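Local structure of aromatic amino acid aminotransferase I (Candida albicans WO-1, 6HNU) at residues Val137-Gly140 and Asn141-Trp145; Val322-His325 and Glu326-Gln330. The protein probably catalyses the pyridoxal 5'-phosphate-dependent transfer of the amino group of an aromatic L-amino acid to 2-oxoglutarate, yielding an aromatic oxo-acid and L-glutamate. One frame throughout, in Å; residues are numbered along the deposited sequence.

Contact 1. Residues Val137-Gly140 and Asn141-Trp145; sequences VSVG and NTEAW. With PLP (pyridoxal-5'-phosphate), chain I.
The side chain of Glu143 lies across Val139 at about a right angle, its CB only 3.4 Å from Val139 CG2. With CG anti to the backbone N (chi1 170°) and a bend at the next torsion, the chain folds back over the end of the preceding strand, where its OE1 accepts a nearly straight hydrogen bond of 3.0 Å from Val139 N. A glutamate suits this place because it is long enough to return from the first turn of the helix to a buried N-H; its other oxygen, OE2, is hydrogen-bonded to Ser147 and probably to His325. Ser138 makes an ST turn, OG accepting from Gly140 N at 3.1 Å, and a water joins that hydroxyl to Asn141 OD1. Asn141 ND2 donates to Leu295 O, which ties the start of the helix to strand 292-297. The small methyl of Ala144 packs 4.0 Å from Ser138 CB and allows strand and helix to come close. Gly140, the N-cap residue, adopts backbone angles (112°/168°) at which a side chain would collide with the chain itself, and its carbonyl O receives Ala144 N at 2.9 Å to close the first helical turn. The N-H groups that this turn leaves without a helical partner are turned to the cofactor: Asn141 N donates to PLP O1P (2.8 Å), while Thr142 gives both its backbone N and its OG1 to PLP O3P, the hydroxyl at 2.6 Å. The helix dipole probably adds to the attraction for the phosphate; the cofactor is also hydrogen-bonded to Ser297, Ser299 and Arg307, and to Tyr105 of the second subunit. A glycine turn leading from a strand into a helix whose N-terminus receives the phosphate is the phosphate-binding cup of fold-type I aminotransferases.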
loop_
_atom_site.group_PDB
_atom_site.type_symbol
_atom_site.label_atom_id
_atom_site.label_comp_id
_atom_site.label_asym_id
_atom_site.label_seq_id
_atom_site.Cartn_x
_atom_site.Cartn_y
_atom_site.Cartn_z
ATOM N N VAL B 137 7.330 -6.413 -6.980
ATOM C CA VAL B 137 6.952 -4.999 -6.801
ATOM C C VAL B 137 6.665 -4.734 -5.321
ATOM O O VAL B 137 6.295 -5.660 -4.538
ATOM C CB VAL B 137 5.796 -4.619 -7.728
ATOM C CG1 VAL B 137 6.231 -4.755 -9.162
ATOM C CG2 VAL B 137 4.523 -5.408 -7.427
ATOM N N SER B 138 6.888 -3.484 -4.944
ATOM C CA SER B 138 6.446 -2.880 -3.669
ATOM C C SER B 138 5.729 -1.579 -3.989
ATOM O O SER B 138 5.808 -1.106 -5.146
ATOM C CB SER B 138 7.619 -2.629 -2.776
ATOM O OG SER B 138 8.324 -1.482 -3.220
ATOM N N VAL B 139 5.082 -0.987 -2.988
ATOM C CA VAL B 139 4.528 0.388 -3.145
ATOM C C VAL B 139 5.475 1.390 -2.488
ATOM O O VAL B 139 5.024 2.493 -2.059
ATOM C CB VAL B 139 3.072 0.452 -2.636
ATOM C CG1 VAL B 139 2.205 -0.492 -3.442
ATOM C CG2 VAL B 139 2.939 0.119 -1.168
ATOM N N GLY B 140 6.760 1.083 -2.538
ATOM C CA GLY B 140 7.828 1.906 -1.962
ATOM C C GLY B 140 8.508 1.250 -0.791
ATOM O O GLY B 140 8.008 0.233 -0.274
ATOM N N ASN B 141 9.638 1.829 -0.393
ATOM C CA ASN B 141 10.507 1.248 0.640
ATOM C C ASN B 141 9.815 1.319 2.013
ATOM O O ASN B 141 10.136 0.465 2.861
ATOM C CB ASN B 141 11.886 1.906 0.609
ATOM C CG ASN B 141 12.802 1.408 -0.483
ATOM O OD1 ASN B 141 12.374 0.709 -1.427
ATOM N ND2 ASN B 141 14.062 1.796 -0.377
ATOM N N THR B 142 8.932 2.294 2.242
ATOM C CA THR B 142 8.160 2.397 3.499
ATOM C C THR B 142 7.395 1.080 3.706
ATOM O O THR B 142 7.577 0.401 4.732
ATOM C CB THR B 142 7.224 3.614 3.487
ATOM O OG1 THR B 142 8.038 4.750 3.160
ATOM C CG2 THR B 142 6.556 3.778 4.840
ATOM N N GLU B 143 6.600 0.720 2.718
ATOM C CA GLU B 143 5.794 -0.530 2.751
ATOM C C GLU B 143 6.762 -1.712 2.764
ATOM O O GLU B 143 6.567 -2.611 3.630
ATOM C CB GLU B 143 4.862 -0.644 1.552
ATOM C CG GLU B 143 4.224 -2.024 1.476
ATOM C CD GLU B 143 4.961 -3.015 0.609
ATOM O OE1 GLU B 143 5.087 -2.739 -0.609
ATOM O OE2 GLU B 143 5.348 -4.103 1.114
ATOM N N ALA B 144 7.781 -1.721 1.887
ATOM C CA ALA B 144 8.679 -2.896 1.791
ATOM C C ALA B 144 9.321 -3.162 3.162
ATOM O O ALA B 144 9.423 -4.312 3.533
ATOM C CB ALA B 144 9.697 -2.728 0.693
ATOM N N TRP B 145 9.674 -2.117 3.926
ATOM C CA TRP B 145 10.252 -2.259 5.282
ATOM C C TRP B 145 9.213 -2.843 6.256
ATOM O O TRP B 145 9.517 -3.815 7.029
ATOM C CB TRP B 145 10.811 -0.907 5.743
ATOM C CG TRP B 145 11.201 -0.948 7.180
ATOM C CD1 TRP B 145 10.686 -0.191 8.189
ATOM C CD2 TRP B 145 12.192 -1.808 7.777
ATOM N NE1 TRP B 145 11.253 -0.546 9.386
ATOM C CE2 TRP B 145 12.203 -1.505 9.163
ATOM C CE3 TRP B 145 13.022 -2.837 7.297
ATOM C CZ2 TRP B 145 13.013 -2.178 10.065
ATOM C CZ3 TRP B 145 13.848 -3.479 8.195
ATOM C CH2 TRP B 145 13.845 -3.138 9.551
HETATM N N1 PLP I . 13.873 4.413 3.647
HETATM C C2 PLP I . 14.687 5.393 4.048
HETATM C C2A PLP I . 15.893 5.038 4.844
HETATM C C3 PLP I . 14.421 6.726 3.742
HETATM O O3 PLP I . 15.259 7.684 4.244
HETATM C C4 PLP I . 13.258 7.037 3.009
HETATM C C4A PLP I . 12.944 8.431 2.704
HETATM C C5 PLP I . 12.436 5.993 2.563
HETATM C C6 PLP I . 12.770 4.714 2.928
HETATM C C5A PLP I . 11.140 6.258 1.838
HETATM O O4P PLP I . 11.012 5.399 0.672
HETATM P P PLP I . 9.747 5.324 -0.216
HETATM O O1P PLP I . 10.234 4.419 -1.326
HETATM O O2P PLP I . 9.429 6.778 -0.665
HETATM O O3P PLP I . 8.622 4.728 0.626
HETATM O O HOH W 1 10.748 -1.405 -2.138
HETATM O O HOH W 2 5.217 2.803 0.573
#

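Contact 2. Residues Val322-His325 and Glu326-Gln330; sequences VRLH and EVSVQ
Arg323 and Glu326 form a two-pronged salt bridge, NE to OE1 and NH2 to OE2, each 2.9 Å. The two side chains run alongside each other, and bends at the second and third torsions of Arg323 (chi2 -68°, chi3 88°) bring the edge of the guanidinium to the carboxylate, the two planes 39° apart. The remaining nitrogen, NH1, pairs with Glu319, so the arginine joins two acids on one helix. Beyond this, Glu326 N still makes the regular helical bond to Val322 O (2.9 Å), but then the pattern changes. Leu324 O takes Val327 N on one face of its carbonyl plane and the hydroxyl of Ser328, a short polar side chain, on the other at 3.0 Å, both donors standing well out of that plane. His325 O likewise has two donors on opposite faces, Ser328 N and Gln330 N, the latter at 2.7 Å. Val329 CG2 lies 3.8 Å from CD2 of the His325 ring, whose NE2 probably bonds to Glu143. Val327 and Ser328 also meet the second subunit. The whole is the C-terminal end of helix 315-327, where i+3 and i+5 donors appear and the chain passes into a loop at the dimer interface.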
loop_
_atom_site.group_PDB
_atom_site.type_symbol
_atom_site.label_atom_id
_atom_site.label_comp_id
_atom_site.label_asym_id
_atom_site.label_seq_id
_atom_site.Cartn_x
_atom_site.Cartn_y
_atom_site.Cartn_z
ATOM N N VAL B 322 5.112 -12.011 -1.219
ATOM C CA VAL B 322 3.945 -11.985 -2.144
ATOM C C VAL B 322 2.683 -12.423 -1.380
ATOM O O VAL B 322 1.669 -11.720 -1.434
ATOM C CB VAL B 322 4.217 -12.841 -3.394
ATOM C CG1 VAL B 322 2.955 -12.939 -4.234
ATOM C CG2 VAL B 322 5.377 -12.278 -4.211
ATOM N N ARG B 323 2.758 -13.482 -0.579
ATOM C CA ARG B 323 1.616 -13.932 0.263
ATOM C C ARG B 323 1.156 -12.778 1.153
ATOM O O ARG B 323 -0.049 -12.528 1.256
ATOM C CB ARG B 323 2.041 -15.132 1.105
ATOM C CG ARG B 323 2.437 -16.331 0.257
ATOM C CD ARG B 323 1.247 -16.940 -0.486
ATOM N NE ARG B 323 0.945 -16.383 -1.805
ATOM C CZ ARG B 323 1.552 -16.674 -2.954
ATOM N NH1 ARG B 323 2.583 -17.499 -3.012
ATOM N NH2 ARG B 323 1.121 -16.111 -4.075
ATOM N N LEU B 324 2.081 -12.075 1.790
ATOM C CA LEU B 324 1.714 -10.943 2.666
ATOM C C LEU B 324 1.101 -9.828 1.819
ATOM O O LEU B 324 0.004 -9.330 2.198
ATOM C CB LEU B 324 2.935 -10.440 3.424
ATOM C CG LEU B 324 2.730 -9.168 4.239
ATOM C CD1 LEU B 324 1.619 -9.310 5.264
ATOM C CD2 LEU B 324 4.034 -8.804 4.938
ATOM N N HIS B 325 1.728 -9.481 0.702
ATOM C CA HIS B 325 1.214 -8.409 -0.192
ATOM C C HIS B 325 -0.240 -8.682 -0.622
ATOM O O HIS B 325 -1.012 -7.730 -0.666
ATOM C CB HIS B 325 2.123 -8.229 -1.392
ATOM C CG HIS B 325 3.346 -7.428 -1.113
ATOM N ND1 HIS B 325 4.333 -7.324 -2.048
ATOM C CD2 HIS B 325 3.714 -6.637 -0.086
ATOM C CE1 HIS B 325 5.272 -6.512 -1.599
ATOM N NE2 HIS B 325 4.941 -6.090 -0.419
ATOM N N GLU B 326 -0.589 -9.939 -0.961
ATOM C CA GLU B 326 -1.952 -10.363 -1.353
ATOM C C GLU B 326 -3.018 -9.879 -0.374
ATOM O O GLU B 326 -4.069 -9.484 -0.860
ATOM C CB GLU B 326 -2.051 -11.884 -1.506
ATOM C CG GLU B 326 -1.521 -12.258 -2.850
ATOM C CD GLU B 326 -1.190 -13.725 -3.049
ATOM O OE1 GLU B 326 -1.224 -14.503 -2.068
ATOM O OE2 GLU B 326 -0.863 -14.064 -4.209
ATOM N N VAL B 327 -2.748 -9.885 0.926
ATOM C CA VAL B 327 -3.753 -9.519 1.968
ATOM C C VAL B 327 -3.398 -8.218 2.695
ATOM O O VAL B 327 -4.060 -7.908 3.701
ATOM C CB VAL B 327 -3.922 -10.685 2.950
ATOM C CG1 VAL B 327 -4.432 -11.908 2.204
ATOM C CG2 VAL B 327 -2.635 -10.997 3.701
ATOM N N SER B 328 -2.412 -7.464 2.216
ATOM C CA SER B 328 -2.043 -6.134 2.775
ATOM C C SER B 328 -2.230 -5.091 1.656
ATOM O O SER B 328 -3.407 -4.708 1.388
ATOM C CB SER B 328 -0.679 -6.179 3.427
ATOM O OG SER B 328 0.372 -6.404 2.499
ATOM N N VAL B 329 -1.234 -4.835 0.834
ATOM C CA VAL B 329 -1.334 -3.720 -0.152
ATOM C C VAL B 329 -1.921 -4.170 -1.486
ATOM O O VAL B 329 -2.361 -3.264 -2.226
ATOM C CB VAL B 329 -0.002 -2.979 -0.339
ATOM C CG1 VAL B 329 0.358 -2.265 0.941
ATOM C CG2 VAL B 329 1.116 -3.895 -0.789
ATOM N N GLN B 330 -1.876 -5.466 -1.800
ATOM C CA GLN B 330 -2.455 -6.109 -2.999
ATOM C C GLN B 330 -1.522 -5.887 -4.204
ATOM O O GLN B 330 -0.931 -6.878 -4.733
ATOM C CB GLN B 330 -3.890 -5.603 -3.129
ATOM C CG GLN B 330 -4.868 -6.678 -3.554
ATOM C CD GLN B 330 -4.852 -6.831 -5.048
ATOM O OE1 GLN B 330 -4.622 -5.863 -5.780
ATOM N NE2 GLN B 330 -5.069 -8.046 -5.507
#

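Contacts 1 and 2 lie in series along the chain, their centres about 11 Å apart, and meet through one polar pair: Glu143 OE2 and His325 NE2, 2.5 Å apart, probably a hydrogen bond. Beside it, Val329 CG1 packs on Glu143 CG at 3.9 Å, and the ring atom His325 CE1 comes to 3.2 Å from Val137 O. Helix 315-327 thus backs the turn that receives the phosphate, with Glu143 reaching from one contact to the other. The loop that follows, through Gln330, faces the other active site of the dimer: the Gln330 side chain is about 5 Å from a PLP distinct from that of contact 1 and about 4 Å from a bound phenylalanine, and it packs on Thr142 of the second subunit.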